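Local coordinates for inosine-uridine preferring nucleoside hydrolase family protein (Bacillus anthracis, PDB 2C40) that belongs to the inosine-uridine preferring nucleoside hydrolase family and holds a calcium ion and alpha-D-ribofuranose in its pocket, at residues Arg183-Asn188 with Ser267-Tyr272; Pro104-Leu109 with Leu135-Ile140. One frame throughout, in Å; residues are numbered along the deposited sequence.

Interaction 1. Residues Arg183-Asn188 with Ser267-Tyr272; sequences RVWEAN and SIVHTY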
ATOM      1  N   ARG A 183      20.889  10.113  26.317  1.00 42.99           N
ATOM      2  CA  ARG A 183      22.245  10.469  25.844  1.00 43.90           C
ATOM      3  C   ARG A 183      22.309  11.756  25.000  1.00 43.47           C
ATOM      4  O   ARG A 183      23.215  12.610  25.154  1.00 42.65           O
ATOM      5  CB  ARG A 183      22.700   9.410  24.907  1.00 44.08           C
ATOM      6  CG  ARG A 183      23.583   8.467  25.474  1.00 50.59           C
ATOM      7  CD  ARG A 183      25.032   8.758  25.055  1.00 55.98           C
ATOM      8  NE  ARG A 183      25.873   8.187  26.099  1.00 59.54           N
ATOM      9  CZ  ARG A 183      25.914   6.896  26.397  1.00 59.30           C
ATOM     10  NH1 ARG A 183      25.216   6.019  25.690  1.00 60.48           N
ATOM     11  NH2 ARG A 183      26.690   6.475  27.388  1.00 59.24           N
ATOM     12  N   VAL A 184      21.375  11.864  24.057  1.00 43.21           N
ATOM     13  CA  VAL A 184      21.307  13.072  23.216  1.00 43.33           C
ATOM     14  C   VAL A 184      20.958  14.245  24.127  1.00 43.28           C
ATOM     15  O   VAL A 184      21.596  15.323  24.079  1.00 44.72           O
ATOM     16  CB  VAL A 184      20.309  12.922  22.076  1.00 43.61           C
ATOM     17  CG1 VAL A 184      20.081  14.254  21.381  1.00 44.41           C
ATOM     18  CG2 VAL A 184      20.785  11.852  21.086  1.00 44.20           C
ATOM     19  N   TRP A 185      20.004  14.026  25.022  1.00 43.10           N
ATOM     20  CA  TRP A 185      19.598  15.069  25.949  1.00 43.35           C
ATOM     21  C   TRP A 185      20.757  15.538  26.846  1.00 43.62           C
ATOM     22  O   TRP A 185      20.774  16.706  27.218  1.00 42.75           O
ATOM     23  CB  TRP A 185      18.446  14.615  26.832  1.00 43.06           C
ATOM     24  CG  TRP A 185      17.068  15.188  26.562  1.00 44.42           C
ATOM     25  CD1 TRP A 185      16.254  15.808  27.474  1.00 44.08           C
ATOM     26  CD2 TRP A 185      16.332  15.161  25.336  1.00 44.03           C
ATOM     27  NE1 TRP A 185      15.083  16.158  26.906  1.00 43.81           N
ATOM     28  CE2 TRP A 185      15.090  15.767  25.593  1.00 43.47           C
ATOM     29  CE3 TRP A 185      16.601  14.680  24.046  1.00 43.63           C
ATOM     30  CZ2 TRP A 185      14.119  15.907  24.618  1.00 40.91           C
ATOM     31  CZ3 TRP A 185      15.651  14.854  23.077  1.00 43.51           C
ATOM     32  CH2 TRP A 185      14.422  15.461  23.367  1.00 43.71           C
ATOM     33  N   GLU A 186      21.711  14.674  27.180  1.00 42.88           N
ATOM     34  CA  GLU A 186      22.810  15.124  28.003  1.00 44.48           C
ATOM     35  C   GLU A 186      23.882  15.864  27.179  1.00 43.91           C
ATOM     36  O   GLU A 186      24.657  16.608  27.744  1.00 45.29           O
ATOM     37  CB  GLU A 186      23.398  13.995  28.868  1.00 43.71           C
ATOM     38  CG  GLU A 186      23.916  12.814  28.099  1.00 47.97           C
ATOM     39  CD  GLU A 186      24.665  11.798  28.989  1.00 48.19           C
ATOM     40  OE1 GLU A 186      25.857  12.033  29.326  1.00 53.58           O
ATOM     41  OE2 GLU A 186      24.068  10.761  29.316  1.00 55.66           O
ATOM     42  N   ALA A 187      23.928  15.677  25.867  1.00 43.89           N
ATOM     43  CA  ALA A 187      24.922  16.373  25.033  1.00 43.82           C
ATOM     44  C   ALA A 187      24.736  17.900  25.061  1.00 43.69           C
ATOM     45  O   ALA A 187      23.611  18.436  25.223  1.00 42.84           O
ATOM     46  CB  ALA A 187      24.861  15.876  23.581  1.00 43.95           C
ATOM     47  N   ASN A 188      25.856  18.582  24.871  1.00 43.77           N
ATOM     48  CA  ASN A 188      25.867  20.016  24.693  1.00 44.18           C
ATOM     49  C   ASN A 188      25.513  20.388  23.234  1.00 44.10           C
ATOM     50  O   ASN A 188      26.369  20.758  22.423  1.00 44.02           O
ATOM     51  CB  ASN A 188      27.220  20.602  25.130  1.00 44.19           C
ATOM     52  CG  ASN A 188      27.209  22.109  25.204  1.00 45.04           C
ATOM     53  OD1 ASN A 188      26.167  22.740  25.320  1.00 49.99           O
ATOM     54  ND2 ASN A 188      28.373  22.692  25.141  1.00 46.08           N
ATOM     55  N   SER A 267      13.186  20.046  29.992  1.00 43.14           N
ATOM     56  CA  SER A 267      12.655  18.723  29.725  1.00 43.97           C
ATOM     57  C   SER A 267      13.591  17.622  30.196  1.00 43.63           C
ATOM     58  O   SER A 267      14.798  17.803  30.210  1.00 44.35           O
ATOM     59  CB  SER A 267      12.399  18.592  28.203  1.00 43.34           C
ATOM     60  OG  SER A 267      11.512  17.522  27.944  1.00 46.49           O
ATOM     61  N   ILE A 268      13.007  16.514  30.638  1.00 43.79           N
ATOM     62  CA  ILE A 268      13.697  15.231  30.844  1.00 43.84           C
ATOM     63  C   ILE A 268      13.026  14.073  30.005  1.00 43.76           C
ATOM     64  O   ILE A 268      11.882  14.164  29.600  1.00 42.78           O
ATOM     65  CB  ILE A 268      13.671  14.849  32.324  1.00 43.98           C
ATOM     66  CG1 ILE A 268      12.240  14.506  32.789  1.00 44.71           C
ATOM     67  CG2 ILE A 268      14.302  15.980  33.186  1.00 43.07           C
ATOM     68  CD1 ILE A 268      12.161  14.117  34.245  1.00 44.33           C
ATOM     69  N   VAL A 269      13.757  12.989  29.772  1.00 44.17           N
ATOM     70  CA  VAL A 269      13.177  11.778  29.221  1.00 44.34           C
ATOM     71  C   VAL A 269      13.296  10.691  30.286  1.00 44.43           C
ATOM     72  O   VAL A 269      14.348  10.592  30.945  1.00 43.42           O
ATOM     73  CB  VAL A 269      13.942  11.151  28.040  1.00 44.64           C
ATOM     74  CG1 VAL A 269      12.940  10.512  26.987  1.00 44.74           C
ATOM     75  CG2 VAL A 269      14.925  12.080  27.400  1.00 46.65           C
ATOM     76  N   HIS A 270      12.232   9.886  30.419  1.00 44.54           N
ATOM     77  CA  HIS A 270      12.252   8.672  31.232  1.00 44.33           C
ATOM     78  C   HIS A 270      12.895   7.600  30.425  1.00 44.61           C
ATOM     79  O   HIS A 270      12.626   7.463  29.243  1.00 42.92           O
ATOM     80  CB  HIS A 270      10.857   8.204  31.640  1.00 44.45           C
ATOM     81  CG  HIS A 270      10.169   9.118  32.606  1.00 45.62           C
ATOM     82  ND1 HIS A 270       8.944   8.827  33.166  1.00 47.44           N
ATOM     83  CD2 HIS A 270      10.532  10.319  33.112  1.00 44.42           C
ATOM     84  CE1 HIS A 270       8.585   9.813  33.974  1.00 44.94           C
ATOM     85  NE2 HIS A 270       9.519  10.739  33.940  1.00 41.85           N
ATOM     86  N   THR A 271      13.731   6.817  31.100  1.00 45.68           N
ATOM     87  CA  THR A 271      14.635   5.863  30.457  1.00 46.39           C
ATOM     88  C   THR A 271      14.225   4.401  30.700  1.00 46.24           C
ATOM     89  O   THR A 271      14.621   3.522  29.926  1.00 46.51           O
ATOM     90  CB  THR A 271      16.143   6.131  30.912  1.00 47.10           C
ATOM     91  OG1 THR A 271      16.932   4.954  30.764  1.00 49.84           O
ATOM     92  CG2 THR A 271      16.238   6.481  32.375  1.00 48.48           C
ATOM     93  N   TYR A 272      13.411   4.143  31.732  1.00 45.84           N
ATOM     94  CA  TYR A 272      13.145   2.784  32.211  1.00 45.73           C
ATOM     95  C   TYR A 272      11.746   2.637  32.807  1.00 45.24           C
ATOM     96  O   TYR A 272      11.106   3.632  33.173  1.00 45.91           O
ATOM     97  CB  TYR A 272      14.208   2.394  33.254  1.00 45.71           C
TER
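Trp185 lays the five-membered ring of its indole beneath one methyl of Val269, a CH-pi contact in which CG2 stands 3.8 Å from the ring centroid and only 7° off the ring normal. The pairing is a small example of helix-on-sheet packing in an alpha/beta fold: the last turn of helix 178-186 rests on the end of strand 261-269, one of the antiparallel strands of the mixed sheet. Strand alternation sets the pattern, with Ser267 and Val269 directed toward the helix and Ile268, between them, directed away; the Ile268 side chain touches Val280 of the neighbouring strand. Val269 also touches Val181, one turn back along the helix, so its side chain spans two helical positions. The Trp185 torsion is almost eclipsed (chi1 -107°), and this turn of the side chain carries the pyrrole part of the indole under the methyl while its rim meets the strand backbone. There, near the ring plane, Ser267 O lies 3.7 Å from Trp185 CD1, a packing contact rather than a hydrogen bond. Ser267 OG makes a weak hydrogen bond to Val280 O. The backbone carbonyl of Trp185 is bound by Arg286, but its indole nitrogen is less well served: NE1, buried by the contact, has no polar partner in the model, and Ser267 CB lies 3.8 Å from it.

Interaction 2. Residues Pro104-Leu109 with Leu135-Ile140; sequences PAHHHL and LYEAPI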
ATOM      1  N   PRO A 104      28.951   2.014   8.685  1.00 42.60           N
ATOM      2  CA  PRO A 104      27.623   2.065   9.273  1.00 42.59           C
ATOM      3  C   PRO A 104      27.231   3.514   9.631  1.00 43.06           C
ATOM      4  O   PRO A 104      28.142   4.366   9.863  1.00 43.13           O
ATOM      5  CB  PRO A 104      27.756   1.184  10.532  1.00 42.70           C
ATOM      6  CG  PRO A 104      29.190   1.077  10.796  1.00 41.56           C
ATOM      7  CD  PRO A 104      29.889   1.214   9.495  1.00 42.00           C
ATOM      8  N   ALA A 105      25.923   3.770   9.721  1.00 41.53           N
ATOM      9  CA  ALA A 105      25.399   5.128   9.872  1.00 41.55           C
ATOM     10  C   ALA A 105      26.056   5.980  10.976  1.00 41.36           C
ATOM     11  O   ALA A 105      26.368   7.133  10.744  1.00 41.51           O
ATOM     12  CB  ALA A 105      23.869   5.075  10.097  1.00 41.46           C
ATOM     13  N   HIS A 106      26.275   5.425  12.165  1.00 41.28           N
ATOM     14  CA  HIS A 106      26.853   6.225  13.263  1.00 41.73           C
ATOM     15  C   HIS A 106      28.280   6.673  12.983  1.00 42.37           C
ATOM     16  O   HIS A 106      28.635   7.796  13.314  1.00 43.03           O
ATOM     17  CB  HIS A 106      26.751   5.521  14.610  1.00 41.64           C
ATOM     18  CG  HIS A 106      27.531   4.238  14.706  1.00 40.30           C
ATOM     19  ND1 HIS A 106      28.513   4.033  15.657  1.00 40.63           N
ATOM     20  CD2 HIS A 106      27.452   3.090  14.006  1.00 37.03           C
ATOM     21  CE1 HIS A 106      29.004   2.813  15.527  1.00 38.13           C
ATOM     22  NE2 HIS A 106      28.378   2.224  14.529  1.00 36.98           N
ATOM     23  N   HIS A 107      29.068   5.792  12.354  1.00 42.49           N
ATOM     24  CA  HIS A 107      30.395   6.112  11.892  1.00 42.68           C
ATOM     25  C   HIS A 107      30.394   7.053  10.701  1.00 41.86           C
ATOM     26  O   HIS A 107      31.184   7.990  10.637  1.00 41.36           O
ATOM     27  CB  HIS A 107      31.144   4.835  11.529  1.00 43.25           C
ATOM     28  CG  HIS A 107      31.625   4.059  12.714  1.00 42.65           C
ATOM     29  ND1 HIS A 107      32.250   2.842  12.593  1.00 42.82           N
ATOM     30  CD2 HIS A 107      31.564   4.318  14.039  1.00 44.03           C
ATOM     31  CE1 HIS A 107      32.600   2.405  13.787  1.00 41.98           C
ATOM     32  NE2 HIS A 107      32.185   3.275  14.684  1.00 42.52           N
ATOM     33  N   HIS A 108      29.487   6.801   9.779  1.00 41.78           N
ATOM     34  CA  HIS A 108      29.273   7.691   8.645  1.00 41.48           C
ATOM     35  C   HIS A 108      28.966   9.124   9.112  1.00 41.64           C
ATOM     36  O   HIS A 108      29.483  10.105   8.577  1.00 40.33           O
ATOM     37  CB  HIS A 108      28.132   7.120   7.806  1.00 40.49           C
ATOM     38  CG  HIS A 108      27.822   7.902   6.579  1.00 39.78           C
ATOM     39  ND1 HIS A 108      26.608   8.551   6.392  1.00 40.53           N
ATOM     40  CD2 HIS A 108      28.552   8.129   5.466  1.00 38.61           C
ATOM     41  CE1 HIS A 108      26.612   9.141   5.210  1.00 38.86           C
ATOM     42  NE2 HIS A 108      27.787   8.918   4.634  1.00 39.59           N
ATOM     43  N   LEU A 109      28.095   9.226  10.100  1.00 42.48           N
ATOM     44  CA  LEU A 109      27.704  10.509  10.640  1.00 43.71           C
ATOM     45  C   LEU A 109      28.929  11.262  11.198  1.00 43.50           C
ATOM     46  O   LEU A 109      29.146  12.434  10.885  1.00 43.40           O
ATOM     47  CB  LEU A 109      26.625  10.284  11.698  1.00 44.36           C
ATOM     48  CG  LEU A 109      26.183  11.376  12.679  1.00 45.57           C
ATOM     49  CD1 LEU A 109      25.887  12.637  11.990  1.00 46.96           C
ATOM     50  CD2 LEU A 109      24.930  10.845  13.349  1.00 45.53           C
ATOM     51  N   LEU A 135      27.808  10.041  19.415  1.00 41.76           N
ATOM     52  CA  LEU A 135      28.225  10.859  20.554  1.00 42.17           C
ATOM     53  C   LEU A 135      29.020  10.086  21.587  1.00 42.90           C
ATOM     54  O   LEU A 135      30.026  10.569  22.125  1.00 42.41           O
ATOM     55  CB  LEU A 135      26.991  11.457  21.202  1.00 42.08           C
ATOM     56  CG  LEU A 135      26.288  12.504  20.324  1.00 42.28           C
ATOM     57  CD1 LEU A 135      24.889  12.695  20.837  1.00 43.05           C
ATOM     58  CD2 LEU A 135      27.073  13.843  20.339  1.00 44.07           C
ATOM     59  N   TYR A 136      28.600   8.860  21.840  1.00 44.19           N
ATOM     60  CA  TYR A 136      29.318   8.020  22.796  1.00 44.85           C
ATOM     61  C   TYR A 136      30.772   7.776  22.335  1.00 44.29           C
ATOM     62  O   TYR A 136      31.698   7.914  23.106  1.00 43.33           O
ATOM     63  CB  TYR A 136      28.555   6.730  23.066  1.00 45.83           C
ATOM     64  CG  TYR A 136      29.359   5.835  23.929  1.00 49.37           C
ATOM     65  CD1 TYR A 136      29.975   4.682  23.386  1.00 50.51           C
ATOM     66  CD2 TYR A 136      29.607   6.159  25.270  1.00 50.93           C
ATOM     67  CE1 TYR A 136      30.766   3.858  24.169  1.00 51.11           C
ATOM     68  CE2 TYR A 136      30.414   5.312  26.067  1.00 51.32           C
ATOM     69  CZ  TYR A 136      30.981   4.164  25.501  1.00 50.22           C
ATOM     70  OH  TYR A 136      31.808   3.311  26.237  1.00 53.72           O
ATOM     71  N   GLU A 137      30.954   7.486  21.057  1.00 44.36           N
ATOM     72  CA  GLU A 137      32.277   7.181  20.521  1.00 44.37           C
ATOM     73  C   GLU A 137      33.133   8.403  20.212  1.00 43.64           C
ATOM     74  O   GLU A 137      34.352   8.386  20.395  1.00 43.28           O
ATOM     75  CB  GLU A 137      32.132   6.358  19.262  1.00 45.44           C
ATOM     76  CG  GLU A 137      31.507   5.035  19.563  1.00 47.75           C
ATOM     77  CD  GLU A 137      31.303   4.168  18.352  1.00 50.56           C
ATOM     78  OE1 GLU A 137      32.093   4.299  17.388  1.00 53.92           O
ATOM     79  OE2 GLU A 137      30.372   3.319  18.397  1.00 53.14           O
ATOM     80  N   ALA A 138      32.492   9.463  19.746  1.00 43.33           N
ATOM     81  CA  ALA A 138      33.193  10.678  19.329  1.00 42.95           C
ATOM     82  C   ALA A 138      32.442  11.928  19.781  1.00 42.61           C
ATOM     83  O   ALA A 138      31.824  12.611  18.977  1.00 42.59           O
ATOM     84  CB  ALA A 138      33.362  10.689  17.819  1.00 42.77           C
ATOM     85  N   PRO A 139      32.481  12.238  21.075  1.00 42.51           N
ATOM     86  CA  PRO A 139      31.769  13.446  21.524  1.00 42.69           C
ATOM     87  C   PRO A 139      32.267  14.809  20.956  1.00 42.74           C
ATOM     88  O   PRO A 139      31.519  15.818  21.030  1.00 42.55           O
ATOM     89  CB  PRO A 139      31.939  13.426  23.046  1.00 43.29           C
ATOM     90  CG  PRO A 139      33.057  12.482  23.329  1.00 43.15           C
ATOM     91  CD  PRO A 139      33.174  11.538  22.166  1.00 42.69           C
ATOM     92  N   ILE A 140      33.482  14.842  20.393  1.00 42.08           N
ATOM     93  CA  ILE A 140      33.993  16.025  19.666  1.00 42.23           C
ATOM     94  C   ILE A 140      32.972  16.568  18.646  1.00 42.39           C
ATOM     95  O   ILE A 140      32.940  17.746  18.325  1.00 42.64           O
ATOM     96  CB  ILE A 140      35.316  15.675  18.898  1.00 42.27           C
ATOM     97  CG1 ILE A 140      35.979  16.928  18.341  1.00 42.34           C
ATOM     98  CG2 ILE A 140      35.066  14.570  17.807  1.00 41.61           C
ATOM     99  CD1 ILE A 140      37.249  16.668  17.613  1.00 41.47           C
TER
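Glu137 OE1 accepts a hydrogen bond from His107 NE2 at 2.9 Å, the shortest polar contact between these two segments. The donor angle of 140° makes it a bent bond, although the oxygen lies close to the plane of the imidazole and offers its syn lone pair. The other carboxylate oxygen turns to the preceding histidine, where Glu137 OE2 comes within 3.2 Å of His106 CE1 at the ring edge. One carboxylate thus spans the edges of two successive imidazoles, and its plane stands almost upright to both, 79° from that of His107. The two rings partly overlap, inclined to each other, with His107 CD2 3.2 Å above the plane of the His106 ring and offset toward its rim. His106 reaches this place because its CG lies between the backbone nitrogen and carbonyl carbon (chi1 64°), a tight choice for a helical residue, while Glu137 extends fully beyond CG to span the gap. A negative charge so near would probably make protonation of His107 easier. Glu137 itself is solvent-exposed, so the contact lies at the outer edge of the packing. It joins the first turn of helix 105-115 to the last turn of helix 129-137. Deeper in, Leu109 packs on Ala134 and on Leu122 and Phe124 of strand 120-124, the parallel strand that connects the two helices in sequence.

Interactions 1 and 2 illustrate how neighbouring helices pass packing along a sheet: their centres lie about 17 Å apart, and helix 129-137 meets helix 178-186 directly. Val184 CG2 and Ala187 CB each lie 4.2 Å from Leu135 CD1, and Arg183 NH2 comes 3.6 Å from Tyr136 CD2. Helix 129-137 thus takes a histidine-carboxylate hydrogen bond from helix 105-115 and packs against the end of helix 178-186 and the residue that follows it; helix 178-186 in turn rests on strand 261-269. Neither contact includes a residue of the metal or ribose site; the Val269 side chain is about 13 Å from the bound alpha-D-ribofuranose. Thr125, a calcium ligand, follows strand 120-124, on which Leu109 packs.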